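Local atomic coordinates of substrate binding periplasmic protein (Ralstonia solanacearum, PDB entry 3LOP), a protein that probably serves as a periplasmic solute-binding receptor for amino acids, holding a leucine molecule between its two lobes in this crystal. Residues A27-Y32 against V291-L296; T134-I139 against E222-G227. All coordinates share one frame; numbering follows the deposited sequence.

Contact 1. Residues A27-Y32 against V291-L296; sequences AGARLY and VAAKVL
Tyr32 lies against Ala293 and Lys294 where two helices of one lobe of this periplasmic binding protein fold pack side by side. Helices 19-38 and 284-303 run in roughly the same direction beside the parallel sheet that contains strands 6-12 and 74-78. Their axes here come within 8.2 Å and cross at -43°, an approach that the small side chains of Ala29 and Ala293 allow. The methyl CB of Ala293 points at the other helix and sits 3.9 Å from Ala29 CA; it also packs against Tyr32 CB at 3.8 Å. One turn on from Ala29, Tyr32 holds CG opposite its own backbone nitrogen (chi1 -175°), which carries the ring out over the backbone of Ala293 and Lys294. Lys294 CB stands 3.8 Å from the centroid of the Tyr32 ring, only 14° off the normal, a CH-pi contact displaced toward the rim. From there the extended lysine chain runs on past the phenol oxygen, Lys294 CG 3.5 Å from Tyr32 OH, and delivers the ammonium to Glu267 of helix 263-275 in a salt bridge and to the carbonyl of Val324. Phe290 meets the tyrosine ring edge-to-face. At the far end of the phenol a water bridges the two helices, lying 3.0 Å from Tyr32 OH and donating a hydrogen bond to the backbone oxygen of Lys294.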
# COMPACT_ATOMS: atom_id res chain seq x y z
N ALA A 27 4.45 -2.72 11.76
CA ALA A 27 3.67 -3.16 12.92
C ALA A 27 2.75 -4.32 12.56
O ALA A 27 2.60 -5.26 13.33
CB ALA A 27 2.85 -2.00 13.46
N GLY A 28 2.12 -4.25 11.39
CA GLY A 28 1.23 -5.31 10.98
C GLY A 28 1.96 -6.62 10.70
O GLY A 28 1.49 -7.69 11.08
N ALA A 29 3.11 -6.53 10.04
CA ALA A 29 3.88 -7.72 9.73
C ALA A 29 4.45 -8.33 11.01
O ALA A 29 4.41 -9.55 11.21
CB ALA A 29 5.01 -7.38 8.76
N ARG A 30 4.99 -7.48 11.88
CA ARG A 30 5.57 -7.93 13.13
C ARG A 30 4.48 -8.59 13.97
O ARG A 30 4.71 -9.62 14.61
CB ARG A 30 6.18 -6.75 13.89
CG ARG A 30 6.87 -7.14 15.20
CD ARG A 30 7.55 -5.94 15.83
NE ARG A 30 8.26 -6.28 17.06
CZ ARG A 30 7.67 -6.60 18.21
NH1 ARG A 30 6.34 -6.63 18.29
NH2 ARG A 30 8.40 -6.90 19.27
N LEU A 31 3.29 -7.99 13.97
CA LEU A 31 2.19 -8.55 14.74
C LEU A 31 1.85 -9.94 14.24
O LEU A 31 1.70 -10.88 15.03
CB LEU A 31 0.94 -7.66 14.62
CG LEU A 31 -0.31 -8.22 15.30
CD1 LEU A 31 -0.09 -8.38 16.79
CD2 LEU A 31 -1.50 -7.30 15.03
N TYR A 32 1.74 -10.10 12.92
CA TYR A 32 1.41 -11.41 12.40
C TYR A 32 2.46 -12.46 12.76
O TYR A 32 2.13 -13.56 13.19
CB TYR A 32 1.24 -11.41 10.88
CG TYR A 32 0.78 -12.77 10.41
CD1 TYR A 32 -0.53 -13.19 10.65
CD2 TYR A 32 1.69 -13.68 9.88
CE1 TYR A 32 -0.91 -14.50 10.39
CE2 TYR A 32 1.31 -14.99 9.62
CZ TYR A 32 0.01 -15.40 9.88
OH TYR A 32 -0.35 -16.71 9.67
N VAL A 291 -1.48 -8.94 6.24
CA VAL A 291 -1.83 -9.79 5.10
C VAL A 291 -0.61 -10.25 4.32
O VAL A 291 -0.50 -11.42 3.95
CB VAL A 291 -2.82 -9.05 4.16
CG1 VAL A 291 -2.96 -9.80 2.84
CG2 VAL A 291 -4.19 -8.94 4.83
N ALA A 292 0.31 -9.34 4.05
CA ALA A 292 1.52 -9.69 3.31
C ALA A 292 2.30 -10.75 4.08
O ALA A 292 2.77 -11.73 3.50
CB ALA A 292 2.37 -8.46 3.07
N ALA A 293 2.44 -10.54 5.38
CA ALA A 293 3.17 -11.48 6.22
C ALA A 293 2.51 -12.86 6.22
O ALA A 293 3.20 -13.87 6.16
CB ALA A 293 3.26 -10.95 7.65
N LYS A 294 1.18 -12.89 6.26
CA LYS A 294 0.47 -14.16 6.27
C LYS A 294 0.64 -14.90 4.94
O LYS A 294 0.79 -16.12 4.92
CB LYS A 294 -1.02 -13.95 6.57
CG LYS A 294 -1.77 -15.26 6.80
CD LYS A 294 -3.16 -15.03 7.36
CE LYS A 294 -3.83 -16.36 7.66
NZ LYS A 294 -5.19 -16.17 8.23
N VAL A 295 0.60 -14.16 3.84
CA VAL A 295 0.79 -14.77 2.52
C VAL A 295 2.19 -15.38 2.44
O VAL A 295 2.36 -16.51 1.96
CB VAL A 295 0.61 -13.73 1.40
CG1 VAL A 295 1.11 -14.29 0.07
CG2 VAL A 295 -0.85 -13.34 1.28
N LEU A 296 3.18 -14.64 2.91
CA LEU A 296 4.55 -15.13 2.89
C LEU A 296 4.69 -16.35 3.80
O LEU A 296 5.35 -17.32 3.45
CB LEU A 296 5.52 -14.02 3.35
CG LEU A 296 6.99 -14.42 3.51
CD1 LEU A 296 7.54 -15.01 2.21
CD2 LEU A 296 7.79 -13.18 3.91
O HOH W 1 0.07 -18.13 7.09

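Contact 2. Residues T134-I139 against E222-G227; sequences TALVTI and EAQLLG
Leu136 sends its CG anti to the carbonyl carbon (chi1 -73°), while Leu226 places its own between the backbone nitrogen and the carbonyl carbon (chi1 59°), and with these torsions the two side chains meet tip to tip. The touch is made by methyls: Leu136 CD1 lies 3.7 Å from Leu226 CD1, with Leu226 CD2 slightly farther from the same methyl at 4.0 Å. The other branch of Leu136 turns toward the start of the strand, where CD2 comes within 4.5 Å of Gln224 CG, a loose contact at the margin. The backbones stay well apart, with Leu136 CA and Gln224 CA 9.5 Å from each other, as expected when a helix packs on a sheet through its side chains. The arrangement belongs to the alpha/beta architecture of the second lobe: helix 125-138 lies over one face of a parallel four-stranded sheet, in which 224-227 runs beside 199-203 and also bonds through its backbone to Ser249. Leu136 also touches Ala199 and Leu226 touches Phe201, so the pair continues onto the neighbouring strand. Gln224 NE2 bonds to Leu225 O at 3.0 Å and to the carbonyl oxygen of Gly247, while the CG of Gln224 stays at the edge of the contact. Between helix and strand the attraction is therefore apolar, from buried leucine methyls, and its strength should depend on close fit and exclusion of water rather than on directional bonds.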
# COMPACT_ATOMS: atom_id res chain seq x y z
N THR A 134 -14.10 6.28 -13.42
CA THR A 134 -15.27 5.91 -14.20
C THR A 134 -16.54 6.21 -13.41
O THR A 134 -17.56 6.60 -13.99
CB THR A 134 -15.24 4.42 -14.59
OG1 THR A 134 -14.11 4.18 -15.43
CG2 THR A 134 -16.50 4.03 -15.34
N ALA A 135 -16.48 6.04 -12.10
CA ALA A 135 -17.63 6.32 -11.25
C ALA A 135 -17.96 7.81 -11.32
O ALA A 135 -19.13 8.19 -11.40
CB ALA A 135 -17.33 5.92 -9.81
N LEU A 136 -16.93 8.65 -11.31
CA LEU A 136 -17.12 10.10 -11.38
C LEU A 136 -17.74 10.50 -12.72
O LEU A 136 -18.70 11.26 -12.77
CB LEU A 136 -15.79 10.84 -11.22
CG LEU A 136 -15.13 10.90 -9.83
CD1 LEU A 136 -13.75 11.52 -9.97
CD2 LEU A 136 -15.99 11.71 -8.88
N VAL A 137 -17.16 9.97 -13.80
CA VAL A 137 -17.65 10.27 -15.14
C VAL A 137 -19.10 9.82 -15.28
O VAL A 137 -19.92 10.53 -15.87
CB VAL A 137 -16.79 9.55 -16.21
CG1 VAL A 137 -17.44 9.67 -17.58
CG2 VAL A 137 -15.39 10.15 -16.24
N THR A 138 -19.42 8.65 -14.73
CA THR A 138 -20.77 8.13 -14.83
C THR A 138 -21.81 9.03 -14.17
O THR A 138 -22.95 9.10 -14.62
CB THR A 138 -20.86 6.71 -14.22
OG1 THR A 138 -20.00 5.83 -14.97
CG2 THR A 138 -22.29 6.18 -14.28
N ILE A 139 -21.41 9.74 -13.11
CA ILE A 139 -22.33 10.63 -12.42
C ILE A 139 -22.30 12.05 -12.99
O ILE A 139 -22.89 12.96 -12.42
CB ILE A 139 -22.07 10.70 -10.90
CG1 ILE A 139 -20.68 11.26 -10.62
CG2 ILE A 139 -22.24 9.32 -10.29
CD1 ILE A 139 -20.41 11.51 -9.15
N GLU A 222 -14.10 23.22 -2.59
CA GLU A 222 -15.30 22.38 -2.49
C GLU A 222 -15.31 21.11 -3.33
O GLU A 222 -16.29 20.36 -3.30
CB GLU A 222 -16.54 23.21 -2.83
CG GLU A 222 -16.84 24.34 -1.86
CD GLU A 222 -17.05 23.84 -0.44
OE1 GLU A 222 -17.52 22.70 -0.27
OE2 GLU A 222 -16.75 24.60 0.51
N ALA A 223 -14.25 20.86 -4.09
CA ALA A 223 -14.21 19.67 -4.93
C ALA A 223 -14.34 18.36 -4.16
O ALA A 223 -13.95 18.26 -3.00
CB ALA A 223 -12.92 19.65 -5.75
N GLN A 224 -14.93 17.36 -4.82
CA GLN A 224 -15.06 16.03 -4.23
C GLN A 224 -13.63 15.50 -4.20
O GLN A 224 -12.89 15.66 -5.17
CB GLN A 224 -15.92 15.14 -5.13
CG GLN A 224 -15.83 13.65 -4.83
CD GLN A 224 -16.40 13.29 -3.48
OE1 GLN A 224 -17.54 13.66 -3.17
NE2 GLN A 224 -15.63 12.57 -2.67
N LEU A 225 -13.23 14.89 -3.09
CA LEU A 225 -11.87 14.38 -2.97
C LEU A 225 -11.82 12.86 -3.03
O LEU A 225 -12.71 12.17 -2.52
CB LEU A 225 -11.25 14.87 -1.66
CG LEU A 225 -11.19 16.39 -1.50
CD1 LEU A 225 -10.84 16.75 -0.06
CD2 LEU A 225 -10.18 16.97 -2.48
N LEU A 226 -10.78 12.35 -3.68
CA LEU A 226 -10.58 10.91 -3.80
C LEU A 226 -9.09 10.67 -4.00
O LEU A 226 -8.36 11.59 -4.38
CB LEU A 226 -11.38 10.34 -4.98
CG LEU A 226 -11.12 10.86 -6.40
CD1 LEU A 226 -11.63 9.85 -7.41
CD2 LEU A 226 -11.79 12.21 -6.59
N GLY A 227 -8.63 9.46 -3.74
CA GLY A 227 -7.22 9.18 -3.89
C GLY A 227 -6.84 7.72 -3.85
O GLY A 227 -7.68 6.85 -3.59

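Contacts 1 and 2 lie on opposite sides of the chain's centre, one in each lobe of the binding protein. Their centres are 33 Å apart and their nearest atoms about 18 Å, so they do not touch. Along the sequence, contact 2 is nested inside the loop that contact 1 closes, because the chain builds most of the second lobe before returning to the first. Leucine sits between the lobes, in a pocket that includes Gln18, just before helix 19-38, Tyr125, at the start of helix 125-138, and Arg285, near the start of helix 284-303. Neither contact includes a pocket residue, yet all three helices of the contacts begin at the ligand site.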